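Local coordinates for sulfate adenylyltransferase (Allochromatium vinosum, PDB 4DNX), which catalyses the reaction of sulfate with ATP to give adenosine 5'-phosphosulfate and diphosphate, the first step from sulfate toward sulfite, at residues I327-L339 and M344-Q358. Sequence-based numbering, arbitrary orientation.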
ATOM      1  N   ILE A 327       0.382   5.500 -27.135  1.00 17.57           N
ATOM      2  CA  ILE A 327       1.776   5.130 -26.950  1.00 17.87           C
ATOM      3  C   ILE A 327       2.640   6.347 -27.242  1.00 17.89           C
ATOM      4  O   ILE A 327       2.437   7.013 -28.263  1.00 19.52           O
ATOM      5  CB  ILE A 327       2.187   3.970 -27.895  1.00 17.82           C
ATOM      6  CG1 ILE A 327       1.324   2.700 -27.631  1.00 17.23           C
ATOM      7  CG2 ILE A 327       3.718   3.668 -27.758  1.00 17.21           C
ATOM      8  CD1 ILE A 327       1.118   2.318 -26.153  1.00 15.83           C
ATOM      9  N   PHE A 328       3.589   6.622 -26.350  1.00 16.83           N
ATOM     10  CA  PHE A 328       4.667   7.540 -26.640  1.00 16.99           C
ATOM     11  C   PHE A 328       5.840   6.696 -27.151  1.00 17.47           C
ATOM     12  O   PHE A 328       6.348   5.845 -26.412  1.00 16.67           O
ATOM     13  CB  PHE A 328       5.127   8.302 -25.389  1.00 15.82           C
ATOM     14  CG  PHE A 328       6.273   9.261 -25.693  1.00 17.50           C
ATOM     15  CD1 PHE A 328       7.595   8.893 -25.486  1.00 17.12           C
ATOM     16  CD2 PHE A 328       5.996  10.502 -26.248  1.00 18.12           C
ATOM     17  CE1 PHE A 328       8.656   9.805 -25.819  1.00 19.62           C
ATOM     18  CE2 PHE A 328       7.043  11.409 -26.564  1.00 19.69           C
ATOM     19  CZ  PHE A 328       8.358  11.039 -26.348  1.00 19.14           C
ATOM     20  N   ARG A 329       6.232   6.925 -28.399  1.00 18.93           N
ATOM     21  CA  ARG A 329       7.238   6.080 -29.053  1.00 20.16           C
ATOM     22  C   ARG A 329       8.615   6.662 -28.775  1.00 20.66           C
ATOM     23  O   ARG A 329       8.966   7.713 -29.319  1.00 22.09           O
ATOM     24  CB  ARG A 329       6.972   6.015 -30.561  1.00 21.95           C
ATOM     25  CG  ARG A 329       5.743   5.208 -30.906  1.00 23.21           C
ATOM     26  CD  ARG A 329       5.445   5.226 -32.423  1.00 28.61           C
ATOM     27  NE  ARG A 329       4.325   4.323 -32.702  1.00 32.55           N
ATOM     28  CZ  ARG A 329       4.011   3.857 -33.909  1.00 36.10           C
ATOM     29  NH1 ARG A 329       4.708   4.220 -34.979  1.00 38.03           N
ATOM     30  NH2 ARG A 329       2.978   3.042 -34.044  1.00 36.37           N
ATOM     31  N   ALA A 330       9.355   5.988 -27.903  1.00 19.33           N
ATOM     32  CA  ALA A 330      10.708   6.408 -27.524  1.00 20.00           C
ATOM     33  C   ALA A 330      11.784   5.750 -28.396  1.00 21.23           C
ATOM     34  O   ALA A 330      11.515   4.822 -29.171  1.00 21.41           O
ATOM     35  CB  ALA A 330      10.947   6.094 -26.057  1.00 18.13           C
ATOM     36  N   ASP A 331      13.010   6.259 -28.283  1.00 22.21           N
ATOM     37  CA  ASP A 331      14.167   5.725 -29.009  1.00 23.98           C
ATOM     38  C   ASP A 331      15.405   6.095 -28.181  1.00 24.30           C
ATOM     39  O   ASP A 331      15.278   6.757 -27.128  1.00 23.30           O
ATOM     40  CB  ASP A 331      14.213   6.324 -30.416  1.00 26.43           C
ATOM     41  CG  ASP A 331      15.048   5.504 -31.395  1.00 29.31           C
ATOM     42  OD1 ASP A 331      15.878   4.684 -30.964  1.00 30.83           O
ATOM     43  OD2 ASP A 331      14.884   5.713 -32.617  1.00 30.67           O
ATOM     44  N   ASN A 332      16.580   5.661 -28.640  1.00 25.73           N
ATOM     45  CA  ASN A 332      17.849   5.901 -27.940  1.00 27.09           C
ATOM     46  C   ASN A 332      18.071   7.392 -27.666  1.00 24.30           C
ATOM     47  O   ASN A 332      17.759   8.244 -28.510  1.00 24.25           O
ATOM     48  CB  ASN A 332      19.028   5.403 -28.775  1.00 31.15           C
ATOM     49  CG  ASN A 332      19.027   3.877 -28.989  1.00 35.03           C
ATOM     50  OD1 ASN A 332      18.677   3.103 -28.098  1.00 38.05           O
ATOM     51  ND2 ASN A 332      19.465   3.459 -30.170  1.00 41.68           N
ATOM     52  N   THR A 333      18.613   7.683 -26.491  1.00 22.93           N
ATOM     53  CA  THR A 333      18.961   9.071 -26.108  1.00 22.62           C
ATOM     54  C   THR A 333      20.468   9.258 -26.050  1.00 22.46           C
ATOM     55  O   THR A 333      21.244   8.292 -26.029  1.00 23.43           O
ATOM     56  CB  THR A 333      18.437   9.449 -24.699  1.00 22.45           C
ATOM     57  OG1 THR A 333      19.045   8.595 -23.711  1.00 24.61           O
ATOM     58  CG2 THR A 333      16.922   9.352 -24.581  1.00 22.05           C
ATOM     59  N   ALA A 334      20.895  10.520 -26.031  1.00 21.59           N
ATOM     60  CA  ALA A 334      22.300  10.888 -25.870  1.00 21.97           C
ATOM     61  C   ALA A 334      22.280  12.303 -25.292  1.00 21.13           C
ATOM     62  O   ALA A 334      21.245  12.958 -25.316  1.00 20.00           O
ATOM     63  CB  ALA A 334      23.032  10.887 -27.196  1.00 23.62           C
ATOM     64  N   TYR A 335      23.409  12.747 -24.755  1.00 21.86           N
ATOM     65  CA  TYR A 335      23.532  14.098 -24.280  1.00 22.17           C
ATOM     66  C   TYR A 335      23.997  14.906 -25.472  1.00 22.80           C
ATOM     67  O   TYR A 335      25.019  14.593 -26.086  1.00 23.51           O
ATOM     68  CB  TYR A 335      24.598  14.204 -23.174  1.00 23.75           C
ATOM     69  CG  TYR A 335      24.790  15.613 -22.643  1.00 24.61           C
ATOM     70  CD1 TYR A 335      23.931  16.127 -21.667  1.00 25.00           C
ATOM     71  CD2 TYR A 335      25.831  16.420 -23.109  1.00 26.36           C
ATOM     72  CE1 TYR A 335      24.104  17.425 -21.163  1.00 26.50           C
ATOM     73  CE2 TYR A 335      26.001  17.715 -22.623  1.00 27.93           C
ATOM     74  CZ  TYR A 335      25.122  18.198 -21.647  1.00 27.36           C
ATOM     75  OH  TYR A 335      25.330  19.479 -21.167  1.00 29.65           O
ATOM     76  N   SER A 336      23.235  15.948 -25.802  1.00 22.22           N
ATOM     77  CA  SER A 336      23.621  16.891 -26.847  1.00 23.45           C
ATOM     78  C   SER A 336      24.518  17.983 -26.280  1.00 24.83           C
ATOM     79  O   SER A 336      24.092  18.731 -25.388  1.00 24.11           O
ATOM     80  CB  SER A 336      22.390  17.597 -27.440  1.00 22.66           C
ATOM     81  OG  SER A 336      22.829  18.660 -28.287  1.00 24.68           O
ATOM     82  N   LYS A 337      25.730  18.090 -26.817  1.00 26.27           N
ATOM     83  CA  LYS A 337      26.651  19.130 -26.414  1.00 29.14           C
ATOM     84  C   LYS A 337      26.114  20.477 -26.878  1.00 30.69           C
ATOM     85  O   LYS A 337      26.323  21.500 -26.208  1.00 30.74           O
ATOM     86  CB  LYS A 337      28.007  18.920 -27.079  1.00 31.43           C
ATOM     87  CG  LYS A 337      28.771  17.722 -26.537  1.00 32.71           C
ATOM     88  CD  LYS A 337      30.171  17.733 -27.097  1.00 36.90           C
ATOM     89  CE  LYS A 337      30.512  16.380 -27.671  1.00 39.19           C
ATOM     90  NZ  LYS A 337      31.850  16.440 -28.287  1.00 43.61           N
ATOM     91  N   LYS A 338      25.452  20.483 -28.039  1.00 32.20           N
ATOM     92  CA  LYS A 338      24.940  21.730 -28.620  1.00 33.88           C
ATOM     93  C   LYS A 338      23.782  22.299 -27.799  1.00 33.43           C
ATOM     94  O   LYS A 338      23.685  23.518 -27.635  1.00 36.10           O
ATOM     95  CB  LYS A 338      24.485  21.531 -30.061  1.00 36.27           C
ATOM     96  CG  LYS A 338      25.603  21.456 -31.071  1.00 41.79           C
ATOM     97  CD  LYS A 338      25.036  21.161 -32.463  1.00 45.29           C
ATOM     98  CE  LYS A 338      25.652  22.052 -33.506  1.00 47.01           C
ATOM     99  NZ  LYS A 338      26.125  21.271 -34.679  1.00 50.24           N
ATOM    100  N   LEU A 339      22.914  21.423 -27.294  1.00 31.76           N
ATOM    101  CA  LEU A 339      21.717  21.854 -26.557  1.00 31.65           C
ATOM    102  C   LEU A 339      21.883  21.853 -25.037  1.00 31.73           C
ATOM    103  O   LEU A 339      21.069  22.453 -24.318  1.00 32.99           O
ATOM    104  CB  LEU A 339      20.487  21.009 -26.958  1.00 31.30           C
ATOM    105  CG  LEU A 339      20.190  20.954 -28.475  1.00 32.43           C
ATOM    106  CD1 LEU A 339      19.114  19.900 -28.768  1.00 31.63           C
ATOM    107  CD2 LEU A 339      19.837  22.334 -29.065  1.00 34.48           C
ATOM    108  N   MET A 344      16.396  12.588 -27.471  1.00 23.75           N
ATOM    109  CA  MET A 344      16.320  11.451 -28.388  1.00 25.18           C
ATOM    110  C   MET A 344      17.068  11.827 -29.672  1.00 26.94           C
ATOM    111  O   MET A 344      16.757  12.812 -30.349  1.00 26.06           O
ATOM    112  CB  MET A 344      14.864  11.073 -28.684  1.00 25.74           C
ATOM    113  CG  MET A 344      14.334  10.061 -27.695  1.00 26.85           C
ATOM    114  SD  MET A 344      12.571   9.754 -27.916  1.00 28.70           S
ATOM    115  CE  MET A 344      11.825  11.347 -27.561  1.00 33.23           C
ATOM    116  N   MET A 345      18.064  11.025 -30.013  1.00 28.95           N
ATOM    117  CA  MET A 345      18.923  11.319 -31.158  1.00 33.42           C
ATOM    118  C   MET A 345      18.129  11.530 -32.458  1.00 34.96           C
ATOM    119  O   MET A 345      18.419  12.442 -33.242  1.00 34.54           O
ATOM    120  CB  MET A 345      19.964  10.216 -31.304  1.00 35.25           C
ATOM    121  CG  MET A 345      20.813  10.005 -30.042  1.00 36.68           C
ATOM    122  SD  MET A 345      22.279   9.004 -30.372  1.00 41.48           S
ATOM    123  CE  MET A 345      21.599   7.382 -30.111  1.00 38.79           C
ATOM    124  N   ARG A 346      17.087  10.717 -32.634  1.00 36.51           N
ATOM    125  CA  ARG A 346      16.212  10.767 -33.815  1.00 38.35           C
ATOM    126  C   ARG A 346      15.536  12.136 -33.998  1.00 37.00           C
ATOM    127  O   ARG A 346      15.212  12.525 -35.117  1.00 43.45           O
ATOM    128  CB  ARG A 346      15.175   9.616 -33.772  1.00 39.05           C
ATOM    129  CG  ARG A 346      14.154   9.708 -32.650  1.00 43.98           C
ATOM    130  CD  ARG A 346      12.704   9.513 -33.132  1.00 45.12           C
ATOM    131  NE  ARG A 346      11.747  10.099 -32.182  1.00 46.01           N
ATOM    132  CZ  ARG A 346      10.820   9.419 -31.498  1.00 42.58           C
ATOM    133  NH1 ARG A 346      10.683   8.105 -31.652  1.00 39.01           N
ATOM    134  NH2 ARG A 346      10.013  10.063 -30.657  1.00 42.43           N
ATOM    135  N   ASP A 347      15.388  12.878 -32.908  1.00 35.61           N
ATOM    136  CA  ASP A 347      14.683  14.156 -32.897  1.00 38.58           C
ATOM    137  C   ASP A 347      15.626  15.349 -32.985  1.00 44.22           C
ATOM    138  O   ASP A 347      15.184  16.496 -32.949  1.00 46.58           O
ATOM    139  CB  ASP A 347      13.790  14.260 -31.661  1.00 37.80           C
ATOM    140  CG  ASP A 347      12.580  13.327 -31.742  1.00 38.48           C
ATOM    141  OD1 ASP A 347      12.250  12.905 -32.873  1.00 41.21           O
ATOM    142  OD2 ASP A 347      11.977  12.998 -30.690  1.00 41.11           O
ATOM    143  N   ALA A 348      16.919  15.075 -33.108  1.00 47.39           N
ATOM    144  CA  ALA A 348      17.902  16.121 -33.364  1.00 53.86           C
ATOM    145  C   ALA A 348      18.634  15.829 -34.694  1.00 61.66           C
ATOM    146  O   ALA A 348      19.824  15.480 -34.696  1.00 60.98           O
ATOM    147  CB  ALA A 348      18.881  16.231 -32.191  1.00 50.56           C
ATOM    148  N   PRO A 349      17.925  15.954 -35.823  1.00 71.03           N
ATOM    149  CA  PRO A 349      18.504  15.563 -37.116  1.00 74.60           C
ATOM    150  C   PRO A 349      19.571  16.544 -37.618  1.00 73.37           C
ATOM    151  O   PRO A 349      20.312  16.225 -38.555  1.00 75.32           O
ATOM    152  CB  PRO A 349      17.286  15.545 -38.064  1.00 76.72           C
ATOM    153  CG  PRO A 349      16.071  15.811 -37.193  1.00 73.94           C
ATOM    154  CD  PRO A 349      16.597  16.565 -36.016  1.00 75.51           C
ATOM    155  N   ASP A 350      19.642  17.717 -36.985  1.00 70.95           N
ATOM    156  CA  ASP A 350      20.621  18.768 -37.317  1.00 66.40           C
ATOM    157  C   ASP A 350      22.014  18.442 -36.759  1.00 60.94           C
ATOM    158  O   ASP A 350      22.993  19.079 -37.122  1.00 60.40           O
ATOM    159  CB  ASP A 350      20.136  20.127 -36.786  1.00 68.77           C
ATOM    160  CG  ASP A 350      19.425  20.009 -35.430  1.00 71.04           C
ATOM    161  OD1 ASP A 350      18.248  19.581 -35.385  1.00 74.02           O
ATOM    162  OD2 ASP A 350      20.053  20.329 -34.404  1.00 70.77           O
ATOM    163  N   HIS A 351      22.081  17.446 -35.874  1.00 55.14           N
ATOM    164  CA  HIS A 351      23.327  17.024 -35.232  1.00 50.91           C
ATOM    165  C   HIS A 351      24.104  16.007 -36.064  1.00 51.23           C
ATOM    166  O   HIS A 351      23.517  15.185 -36.765  1.00 50.67           O
ATOM    167  CB  HIS A 351      23.046  16.403 -33.856  1.00 45.56           C
ATOM    168  CG  HIS A 351      22.565  17.373 -32.814  1.00 43.72           C
ATOM    169  ND1 HIS A 351      21.734  18.437 -33.098  1.00 42.23           N
ATOM    170  CD2 HIS A 351      22.773  17.406 -31.473  1.00 41.38           C
ATOM    171  CE1 HIS A 351      21.463  19.091 -31.980  1.00 42.09           C
ATOM    172  NE2 HIS A 351      22.082  18.487 -30.979  1.00 39.28           N
ATOM    173  N   THR A 352      25.429  16.085 -35.968  1.00 51.12           N
ATOM    174  CA  THR A 352      26.347  15.053 -36.442  1.00 52.46           C
ATOM    175  C   THR A 352      26.629  14.125 -35.245  1.00 51.92           C
ATOM    176  O   THR A 352      26.304  14.484 -34.104  1.00 49.26           O
ATOM    177  CB  THR A 352      27.675  15.684 -36.944  1.00 56.20           C
ATOM    178  OG1 THR A 352      28.144  16.648 -35.992  1.00 56.68           O
ATOM    179  CG2 THR A 352      27.482  16.385 -38.293  1.00 58.82           C
ATOM    180  N   PRO A 353      27.220  12.947 -35.476  1.00 52.52           N
ATOM    181  CA  PRO A 353      27.534  12.048 -34.356  1.00 49.28           C
ATOM    182  C   PRO A 353      28.426  12.697 -33.293  1.00 47.57           C
ATOM    183  O   PRO A 353      28.252  12.423 -32.108  1.00 45.76           O
ATOM    184  CB  PRO A 353      28.257  10.859 -35.026  1.00 51.10           C
ATOM    185  CG  PRO A 353      28.422  11.227 -36.469  1.00 54.57           C
ATOM    186  CD  PRO A 353      27.370  12.251 -36.767  1.00 54.10           C
ATOM    187  N   ASP A 354      29.341  13.569 -33.712  1.00 46.83           N
ATOM    188  CA  ASP A 354      30.248  14.252 -32.783  1.00 47.82           C
ATOM    189  C   ASP A 354      29.554  15.268 -31.854  1.00 43.89           C
ATOM    190  O   ASP A 354      30.159  15.732 -30.886  1.00 44.15           O
ATOM    191  CB  ASP A 354      31.413  14.932 -33.528  1.00 54.15           C
ATOM    192  CG  ASP A 354      31.311  14.801 -35.048  1.00 63.12           C
ATOM    193  OD1 ASP A 354      31.360  13.656 -35.559  1.00 66.35           O
ATOM    194  OD2 ASP A 354      31.189  15.844 -35.734  1.00 66.99           O
ATOM    195  N   ASP A 355      28.305  15.622 -32.145  1.00 38.74           N
ATOM    196  CA  ASP A 355      27.582  16.556 -31.284  1.00 37.14           C
ATOM    197  C   ASP A 355      26.993  15.850 -30.072  1.00 33.57           C
ATOM    198  O   ASP A 355      26.442  16.504 -29.180  1.00 32.07           O
ATOM    199  CB  ASP A 355      26.482  17.312 -32.034  1.00 38.21           C
ATOM    200  CG  ASP A 355      27.028  18.241 -33.128  1.00 42.34           C
ATOM    201  OD1 ASP A 355      28.201  18.697 -33.074  1.00 42.24           O
ATOM    202  OD2 ASP A 355      26.245  18.520 -34.061  1.00 45.88           O
ATOM    203  N   PHE A 356      27.081  14.519 -30.044  1.00 33.05           N
ATOM    204  CA  PHE A 356      26.516  13.735 -28.930  1.00 31.83           C
ATOM    205  C   PHE A 356      27.580  13.153 -28.024  1.00 31.53           C
ATOM    206  O   PHE A 356      28.662  12.831 -28.460  1.00 32.38           O
ATOM    207  CB  PHE A 356      25.628  12.568 -29.424  1.00 32.50           C
ATOM    208  CG  PHE A 356      24.411  13.002 -30.187  1.00 32.92           C
ATOM    209  CD1 PHE A 356      23.361  13.667 -29.548  1.00 31.59           C
ATOM    210  CD2 PHE A 356      24.314  12.742 -31.554  1.00 35.53           C
ATOM    211  CE1 PHE A 356      22.234  14.080 -30.263  1.00 31.76           C
ATOM    212  CE2 PHE A 356      23.192  13.148 -32.286  1.00 35.93           C
ATOM    213  CZ  PHE A 356      22.146  13.818 -31.631  1.00 33.15           C
ATOM    214  N   ILE A 357      27.249  12.998 -26.747  1.00 31.61           N
ATOM    215  CA  ILE A 357      28.077  12.190 -25.867  1.00 31.94           C
ATOM    216  C   ILE A 357      27.155  11.070 -25.406  1.00 30.70           C
ATOM    217  O   ILE A 357      25.981  11.290 -25.059  1.00 27.25           O
ATOM    218  CB  ILE A 357      28.606  12.975 -24.641  1.00 33.94           C
ATOM    219  CG1 ILE A 357      29.375  14.230 -25.059  1.00 36.86           C
ATOM    220  CG2 ILE A 357      29.518  12.098 -23.796  1.00 35.27           C
ATOM    221  CD1 ILE A 357      29.518  15.211 -23.897  1.00 37.34           C
ATOM    222  N   GLN A 358      27.700   9.860 -25.428  1.00 31.53           N
ATOM    223  CA  GLN A 358      26.936   8.690 -25.076  1.00 31.59           C
ATOM    224  C   GLN A 358      27.626   7.908 -23.974  1.00 30.02           C
ATOM    225  O   GLN A 358      28.859   7.820 -23.941  1.00 29.18           O
ATOM    226  CB  GLN A 358      26.768   7.803 -26.302  1.00 37.76           C
ATOM    227  CG  GLN A 358      25.317   7.687 -26.778  1.00 41.43           C
ATOM    228  CD  GLN A 358      25.254   7.483 -28.276  1.00 45.65           C
ATOM    229  OE1 GLN A 358      25.929   8.169 -29.036  1.00 47.07           O
ATOM    230  NE2 GLN A 358      24.451   6.525 -28.703  1.00 49.42           N
TER
HETATM  231  O   HOH W   1      12.080   6.541 -33.487  1.00 37.19           O
HETATM  232  O   HOH W   2      16.850   8.315 -31.045  1.00 23.41           O
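The imidazole of His-351 sits between Lys-338, whose CD makes a CH-pi contact 4.2 Å from the ring centroid on one face, and Ala-348 CB over the other. At its edge NE2 meets Ser-336 OG at 2.8 Å, and Leu-339 CG lies in the same plane. With OG turned anti to the backbone nitrogen (chi1 170°), Ser-336 both reaches this edge and accepts from Leu-339 N, an ST motif. Phe-356 carries Met-345 CG over one face, while Ala-334 CB comes within 3.7 Å of its CD1. The guanidinium of Arg-346 has Met-344 SD toward the rim of one face; at its edge NH1 and NH2 both grip Arg-329 O, each at 2.9 Å, and NE forms a salt bridge with Asp-347. A water links NH1 to Asp-331 OD2.

Between these two ends the backbones pair: Tyr-335 and Ile-357 form an antiparallel hydrogen-bonded pair in a three-stranded sheet whose central strand is 333-336, and Met-345 N donates to Asn-332 O. Beyond the sheet, Lys-338 NZ reaches Asp-355 OD2 at 2.8 Å, from the face of the carboxylate opposite that met by Thr-352 N. Replacing Asp-355 by an alanine is likely to leave the Lys-338 ammonium without its mate and Thr-352 N without its acceptor, freeing the lysine chain to drift from the imidazole.

Arg-346 thus ties the 3-10 segment 345-347 to the end of strand 326-329, outermost in the parallel Rossmann-like sheet, while His-351 and the salt bridge hold residues 348-355 against 336-339: directional polar bonds secure a surface sheet with few buried residues.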